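Glycoside Hydrolase (Bacteroides uniformis, PDB 5TA0) probably hydrolyses agarose or oligosaccharides derived from it, and is seen here as an engineered variant in complex with neoagarooctaose. Local coordinates at residues 52-55 and 56-59; 70-73 and 74-78. All blocks are in the same frame, centred on the assembly; numbering follows the deposited sequence.

Interaction 1: 52-55 and 56-59. With AAL (3,6-anhydro-alpha-L-galactopyranose), chain C; EDO (1,2-ethanediol), chain J.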
ATOM      1  N   HIS A  52       3.596   0.033  11.545  1.00  6.59           N
ATOM      2  CA  HIS A  52       2.284   0.052  12.208  1.00  6.67           C
ATOM      3  C   HIS A  52       2.498   0.115  13.710  1.00  6.83           C
ATOM      4  O   HIS A  52       2.335  -0.876  14.413  1.00  7.04           O
ATOM      5  CB  HIS A  52       1.497  -1.192  11.780  1.00  6.92           C
ATOM      6  CG  HIS A  52       0.044  -1.174  12.146  1.00  7.02           C
ATOM      7  ND1 HIS A  52      -0.417  -1.058  13.441  1.00  7.13           N
ATOM      8  CD2 HIS A  52      -1.058  -1.222  11.366  1.00  7.20           C
ATOM      9  CE1 HIS A  52      -1.738  -1.067  13.442  1.00  7.39           C
ATOM     10  NE2 HIS A  52      -2.144  -1.192  12.199  1.00  7.35           N
ATOM     11  N   ALA A  53       2.839   1.299  14.212  1.00  6.95           N
ATOM     12  CA  ALA A  53       3.210   1.532  15.606  1.00  7.46           C
ATOM     13  C   ALA A  53       2.836   2.956  15.977  1.00  7.73           C
ATOM     14  O   ALA A  53       2.342   3.712  15.155  1.00  7.90           O
ATOM     15  CB  ALA A  53       4.701   1.281  15.810  1.00  7.74           C
ATOM     16  N   THR A  54       3.045   3.288  17.233  1.00  8.40           N
ATOM     17  CA  THR A  54       2.919   4.661  17.694  1.00  8.82           C
ATOM     18  C   THR A  54       4.155   4.986  18.517  1.00  9.02           C
ATOM     19  O   THR A  54       4.855   4.085  19.014  1.00  9.65           O
ATOM     20  CB  THR A  54       1.680   4.874  18.586  1.00  9.55           C
ATOM     21  OG1 THR A  54       1.737   3.948  19.675  1.00 10.99           O
ATOM     22  CG2 THR A  54       0.399   4.673  17.801  1.00 10.10           C
ATOM     23  N   ILE A  55       4.424   6.276  18.677  1.00  9.02           N
ATOM     24  CA  ILE A  55       5.561   6.721  19.498  1.00  9.12           C
ATOM     25  C   ILE A  55       5.401   6.465  20.992  1.00  9.56           C
ATOM     26  O   ILE A  55       6.404   6.403  21.708  1.00  9.73           O
ATOM     27  CB  ILE A  55       5.913   8.213  19.251  1.00  9.68           C
ATOM     28  CG1 ILE A  55       4.805   9.150  19.749  1.00  9.94           C
ATOM     29  CG2 ILE A  55       6.233   8.440  17.787  1.00  9.99           C
ATOM     30  CD1 ILE A  55       5.147  10.618  19.607  1.00 10.22           C
ATOM     31  N   ASN A  56       4.164   6.253  21.448  1.00  9.38           N
ATOM     32  CA  ASN A  56       3.852   6.194  22.884  1.00 10.28           C
ATOM     33  C   ASN A  56       3.505   4.809  23.404  1.00 11.29           C
ATOM     34  O   ASN A  56       3.276   4.647  24.588  1.00 13.28           O
ATOM     35  CB  ASN A  56       2.790   7.224  23.295  1.00 10.73           C
ATOM     36  CG  ASN A  56       1.495   7.077  22.533  1.00 10.96           C
ATOM     37  OD1 ASN A  56       1.487   6.930  21.308  1.00 10.94           O
ATOM     38  ND2 ASN A  56       0.393   7.139  23.245  1.00 11.70           N
ATOM     39  N   GLU A  57       3.460   3.797  22.546  1.00 11.60           N
ATOM     40  CA  GLU A  57       3.194   2.447  23.060  1.00 12.16           C
ATOM     41  C   GLU A  57       4.304   2.134  24.103  1.00 13.13           C
ATOM     42  O   GLU A  57       5.469   2.479  23.907  1.00 12.95           O
ATOM     43  CB  GLU A  57       3.036   1.421  21.926  1.00 12.73           C
ATOM     44  CG  GLU A  57       4.151   1.292  20.942  1.00 12.58           C
ATOM     45  CD  GLU A  57       3.902   0.163  19.981  1.00 11.92           C
ATOM     46  OE1 GLU A  57       4.180  -0.970  20.397  1.00 11.12           O
ATOM     47  OE2 GLU A  57       3.431   0.404  18.843  1.00 11.01           O
ATOM     48  N   ASN A  58       3.889   1.461  25.183  0.50 13.76           N
ATOM     49  CA  ASN A  58       4.789   1.192  26.314  0.50 14.40           C
ATOM     50  C   ASN A  58       5.880   0.158  26.008  0.50 13.67           C
ATOM     51  O   ASN A  58       6.867   0.052  26.729  0.50 13.39           O
ATOM     52  CB  ASN A  58       4.031   0.909  27.647  0.50 15.83           C
ATOM     53  CG  ASN A  58       3.241  -0.397  27.675  0.70 19.20           C
ATOM     54  OD1 ASN A  58       3.453  -1.298  26.875  0.70 20.99           O
ATOM     55  ND2 ASN A  58       2.326  -0.490  28.648  0.70 21.55           N
ATOM     56  N   TYR A  59       5.710  -0.555  24.902  1.00 12.68           N
ATOM     57  CA  TYR A  59       6.649  -1.579  24.454  1.00 11.85           C
ATOM     58  C   TYR A  59       8.021  -1.020  24.046  1.00 11.91           C
ATOM     59  O   TYR A  59       8.992  -1.762  24.000  1.00 11.51           O
ATOM     60  CB  TYR A  59       6.051  -2.389  23.289  1.00 11.62           C
ATOM     61  CG  TYR A  59       4.839  -3.237  23.613  1.00 11.78           C
ATOM     62  CD1 TYR A  59       4.704  -3.902  24.860  1.00 12.53           C
ATOM     63  CD2 TYR A  59       3.829  -3.417  22.665  1.00 11.71           C
ATOM     64  CE1 TYR A  59       3.608  -4.693  25.131  1.00 13.08           C
ATOM     65  CE2 TYR A  59       2.730  -4.221  22.937  1.00 12.06           C
ATOM     66  CZ  TYR A  59       2.628  -4.844  24.175  1.00 12.91           C
ATOM     67  OH  TYR A  59       1.528  -5.642  24.415  1.00 14.42           O
TER
HETATM   68  C1  AAL C   4      -5.046  -5.804  12.842  1.00 20.10           C
HETATM   69  C2  AAL C   4      -6.147  -4.842  13.334  1.00 20.27           C
HETATM   70  C3  AAL C   4      -5.664  -3.952  14.467  1.00 18.78           C
HETATM   71  C4  AAL C   4      -5.041  -4.805  15.549  1.00 19.38           C
HETATM   72  C5  AAL C   4      -3.779  -5.214  14.858  1.00 19.71           C
HETATM   73  C6  AAL C   4      -3.340  -3.928  14.235  1.00 19.87           C
HETATM   74  O2  AAL C   4      -7.282  -5.568  13.820  1.00 20.69           O
HETATM   75  O3  AAL C   4      -4.546  -3.192  13.995  1.00 19.35           O
HETATM   76  O4  AAL C   4      -4.714  -3.967  16.677  1.00 19.76           O
HETATM   77  O5  AAL C   4      -4.055  -6.152  13.813  1.00 19.87           O
HETATM   78  C1  EDO J 707      -2.929   5.986  21.012  1.00 13.86           C
HETATM   79  O1  EDO J 707      -1.822   6.799  21.383  1.00 15.56           O
HETATM   80  C2  EDO J 707      -3.267   6.251  19.567  1.00 13.08           C
HETATM   81  O2  EDO J 707      -3.911   7.515  19.418  1.00 11.93           O
HETATM   82  O   HOH W   1       3.195  -1.604  17.009  1.00  8.11           O
HETATM   83  O   HOH W   2       0.879   1.216  18.668  1.00 15.14           O
HETATM   84  O   HOH W   3      -0.243   4.205  21.425  1.00 22.81           O
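Glu57 lays its side chain alongside Thr54, with Glu57 CB 3.6 Å from Thr54 OG1 and Glu57 CG packed near Thr54 O. Its CG sits between the backbone N and the carbonyl carbon (chi1 56°), and the chain then runs back along the loop. Glu57 OE2 thereby reaches Thr54 N, 3.3 Å away, in a weak hydrogen bond. In return, Glu57 N gives a weak bond to Thr54 OG1. Two waters bridge Glu57 OE2 to the start of the loop, one to His52 O and one to Thr54 OG1; both donate to Glu57 OE2, at 2.7 Å. A third water lies 2.7 Å from Thr54 OG1 and donates weakly to Asn56 OD1. Asn56 ND2 donates to O1 of an ethanediol, 2.9 Å away; the molecule probably comes from the crystallisation liquor. At the start of the loop, His52 belongs to the glycan pocket. Its CE1 lies 3.4 Å from C6 of the 3,6-anhydrogalactose, and the ring is hydrogen-bonded through NE2 to Arg83. Glu57 OE2 thus accepts from two waters and, weakly, from one backbone NH, which would favour its ionised form and tie the turn together largely through solvent.

Interaction 2: 70-73 and 74-78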
ATOM      1  N   ARG A  70      13.725   4.012  20.680  1.00 10.98           N
ATOM      2  CA  ARG A  70      13.225   5.077  19.786  1.00 11.07           C
ATOM      3  C   ARG A  70      14.365   5.767  19.035  1.00 11.45           C
ATOM      4  O   ARG A  70      14.259   6.060  17.848  1.00 11.45           O
ATOM      5  CB  ARG A  70      12.430   6.134  20.524  1.00 11.31           C
ATOM      6  CG  ARG A  70      11.098   5.687  21.049  1.00 11.35           C
ATOM      7  CD  ARG A  70      10.348   6.854  21.690  1.00 11.51           C
ATOM      8  NE  ARG A  70       9.161   6.384  22.405  1.00 11.22           N
ATOM      9  CZ  ARG A  70       9.148   5.830  23.609  1.00 11.45           C
ATOM     10  NH1 ARG A  70      10.286   5.692  24.294  1.00 12.25           N
ATOM     11  NH2 ARG A  70       8.006   5.412  24.148  1.00 11.92           N
ATOM     12  N   ASP A  71      15.459   6.082  19.738  1.00 11.83           N
ATOM     13  CA  ASP A  71      16.571   6.749  19.080  1.00 12.97           C
ATOM     14  C   ASP A  71      17.189   5.894  17.980  1.00 12.39           C
ATOM     15  O   ASP A  71      17.627   6.407  16.945  1.00 13.16           O
ATOM     16  CB  ASP A  71      17.648   7.146  20.091  1.00 14.40           C
ATOM     17  CG  ASP A  71      18.758   7.961  19.455  1.00 15.85           C
ATOM     18  OD1 ASP A  71      18.476   9.068  18.981  1.00 17.22           O
ATOM     19  OD2 ASP A  71      19.883   7.447  19.348  1.00 19.60           O
ATOM     20  N   ASP A  72      17.234   4.594  18.212  1.00 12.49           N
ATOM     21  CA  ASP A  72      17.814   3.694  17.228  1.00 13.35           C
ATOM     22  C   ASP A  72      16.878   3.492  16.023  1.00 13.56           C
ATOM     23  O   ASP A  72      17.250   3.722  14.867  1.00 16.70           O
ATOM     24  CB  ASP A  72      18.197   2.362  17.867  1.00 14.29           C
ATOM     25  CG  ASP A  72      19.189   1.577  17.016  1.00 15.62           C
ATOM     26  OD1 ASP A  72      18.777   0.627  16.314  1.00 15.27           O
ATOM     27  OD2 ASP A  72      20.398   1.915  17.025  1.00 18.03           O
ATOM     28  N   LEU A  73      15.637   3.126  16.286  1.00 11.65           N
ATOM     29  CA  LEU A  73      14.745   2.774  15.191  1.00 11.63           C
ATOM     30  C   LEU A  73      14.156   3.994  14.499  1.00 11.22           C
ATOM     31  O   LEU A  73      14.210   4.098  13.265  1.00 13.02           O
ATOM     32  CB  LEU A  73      13.644   1.861  15.698  1.00 12.11           C
ATOM     33  CG  LEU A  73      12.658   1.305  14.669  1.00 13.36           C
ATOM     34  CD1 LEU A  73      13.301   0.782  13.392  1.00 14.23           C
ATOM     35  CD2 LEU A  73      11.795   0.228  15.337  1.00 13.31           C
ATOM     36  N   ILE A  74      13.570   4.905  15.264  0.57 10.16           N
ATOM     37  CA  ILE A  74      12.930   6.073  14.654  0.57  9.90           C
ATOM     38  C   ILE A  74      13.985   7.092  14.179  0.57 10.02           C
ATOM     39  O   ILE A  74      14.006   7.463  13.000  0.57  9.79           O
ATOM     40  CB  ILE A  74      11.896   6.729  15.597  0.57  9.85           C
ATOM     41  CG1 ILE A  74      10.710   5.791  15.841  0.57  9.95           C
ATOM     42  CG2 ILE A  74      11.408   8.049  15.011  0.57  9.50           C
ATOM     43  CD1 ILE A  74       9.779   6.261  16.944  0.57 10.04           C
ATOM     44  N   ARG A  75      14.847   7.545  15.084  1.00 10.63           N
ATOM     45  CA  ARG A  75      15.765   8.630  14.723  1.00 11.52           C
ATOM     46  C   ARG A  75      16.888   8.161  13.795  1.00 11.85           C
ATOM     47  O   ARG A  75      17.058   8.709  12.711  1.00 11.57           O
ATOM     48  CB  ARG A  75      16.305   9.333  15.973  1.00 12.84           C
ATOM     49  CG  ARG A  75      17.096  10.604  15.669  1.00 14.29           C
ATOM     50  CD  ARG A  75      18.567  10.433  15.314  1.00 17.01           C
ATOM     51  NE  ARG A  75      19.326   9.552  16.205  1.00 18.91           N
ATOM     52  CZ  ARG A  75      20.501   8.982  15.899  1.00 21.77           C
ATOM     53  NH1 ARG A  75      21.102   8.181  16.776  1.00 22.74           N
ATOM     54  NH2 ARG A  75      21.085   9.191  14.719  1.00 22.56           N
ATOM     55  N   LYS A  76      17.643   7.148  14.214  1.00 11.91           N
ATOM     56  CA  LYS A  76      18.815   6.730  13.425  1.00 12.88           C
ATOM     57  C   LYS A  76      18.434   6.218  12.025  1.00 11.65           C
ATOM     58  O   LYS A  76      19.093   6.552  11.047  1.00 11.96           O
ATOM     59  CB  LYS A  76      19.636   5.668  14.163  1.00 15.35           C
ATOM     60  CG  LYS A  76      20.829   5.199  13.351  1.00 18.78           C
ATOM     61  CD  LYS A  76      21.767   4.303  14.138  1.00 21.89           C
ATOM     62  CE  LYS A  76      21.347   2.853  14.068  1.00 22.83           C
ATOM     63  NZ  LYS A  76      22.310   1.995  14.816  1.00 24.31           N
ATOM     64  N   TYR A  77      17.357   5.438  11.920  1.00 10.78           N
ATOM     65  CA  TYR A  77      16.947   4.938  10.603  1.00 10.26           C
ATOM     66  C   TYR A  77      15.968   5.871   9.875  1.00  9.49           C
ATOM     67  O   TYR A  77      15.703   5.661   8.687  1.00  9.90           O
ATOM     68  CB  TYR A  77      16.395   3.529  10.715  1.00 10.41           C
ATOM     69  CG  TYR A  77      17.465   2.503  11.041  1.00 11.11           C
ATOM     70  CD1 TYR A  77      18.475   2.202  10.126  1.00 12.07           C
ATOM     71  CD2 TYR A  77      17.460   1.835  12.256  1.00 11.92           C
ATOM     72  CE1 TYR A  77      19.458   1.273  10.444  1.00 12.12           C
ATOM     73  CE2 TYR A  77      18.425   0.886  12.563  1.00 13.05           C
ATOM     74  CZ  TYR A  77      19.412   0.615  11.655  1.00 12.77           C
ATOM     75  OH  TYR A  77      20.392  -0.325  11.966  1.00 14.76           O
ATOM     76  N   ASP A  78      15.466   6.903  10.572  1.00  8.92           N
ATOM     77  CA  ASP A  78      14.505   7.882   9.999  1.00  9.12           C
ATOM     78  C   ASP A  78      13.248   7.170   9.497  1.00  8.40           C
ATOM     79  O   ASP A  78      12.928   7.143   8.304  1.00  8.79           O
ATOM     80  CB  ASP A  78      15.133   8.739   8.903  1.00  9.59           C
ATOM     81  CG  ASP A  78      14.298   9.952   8.556  1.00 10.81           C
ATOM     82  OD1 ASP A  78      13.911  10.666   9.482  1.00 11.75           O
ATOM     83  OD2 ASP A  78      14.086  10.231   7.379  1.00 12.37           O
TER
HETATM   84  O   HOH W   4      20.657  -0.591  14.771  1.00 19.04           O
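Arg70 O takes two backbone donors, Ile74 N at 2.9 Å and Arg75 N at 3.2 Å. This sharing fits the wider pi-type turn here. Lys76 N bonds to Asp71 O, again five residues back, and Tyr77 N bonds weakly to Asp72 O. On the surface, Asp71 and Arg75 lie side by side in a salt bridge. Arg75 presents NE and NH1 side-on, both bonds nearly straight. NE comes to Asp71 OD1 from above the carboxylate plane, and NH1 to Asp71 OD2 on the syn side but tilted from it. Both oxygens are close to the guanidinium plane, but the two flat groups are turned 39° apart. Bends at chi2 and chi3 of Arg75 bring the group back to Asp71. Lys76 CB lies over one guanidinium face, toward its rim. One residue on, Lys76 NZ forms a second salt bridge with Asp72 OD2 at 2.9 Å, on the syn side but tilted out of the carboxylate plane. A water joins Asp72 OD1, Lys76 NZ and Tyr77 OH. Asp72 OD1 also bonds to Tyr407, and Tyr77 OH to Gln415. The Tyr77 ring stands almost perpendicular (87°) to the Asp72 carboxylate. Its CD2 is 3.2 Å from Asp72 O and 4.4 Å from Leu73 CD1. Leu73 O is buried and has no polar partner in the model, with Tyr77 CB 3.4 Å away. Leu73 and Tyr77 both pack on Ile411 of helix 411-416. Asp78 has positive phi, and its N bonds weakly to Arg75 O, while Val79 N bonds to Ile74 O. Asp78 is the C-prime residue of a Schellman motif that ends helix 69-76, the helix of a beta-alpha-beta crossover between the parallel strands 50-51 and 80-84 of the barrel.

Interactions 1 and 2 follow one another along the chain, the first in the loop after strand 50-51 and the second on helix 69-76. Their centres are about 13 Å apart. They meet directly where Arg70 NE lies 2.8 Å from Ile55 O, probably as a hydrogen bond. Arg70 NH1 also forms a salt bridge with Asp61, so this arginine ties the helix to the loop before it. Ile55 CG2 and Ile74 CD1 add an apolar contact at 4.2 Å. Only interaction 1 holds a residue of the glycan pocket, His52, and the side chain of Glu57 is about 7 Å from a bound galactose, too far to touch it. Interaction 2 touches this loop through Arg70 and Ile74.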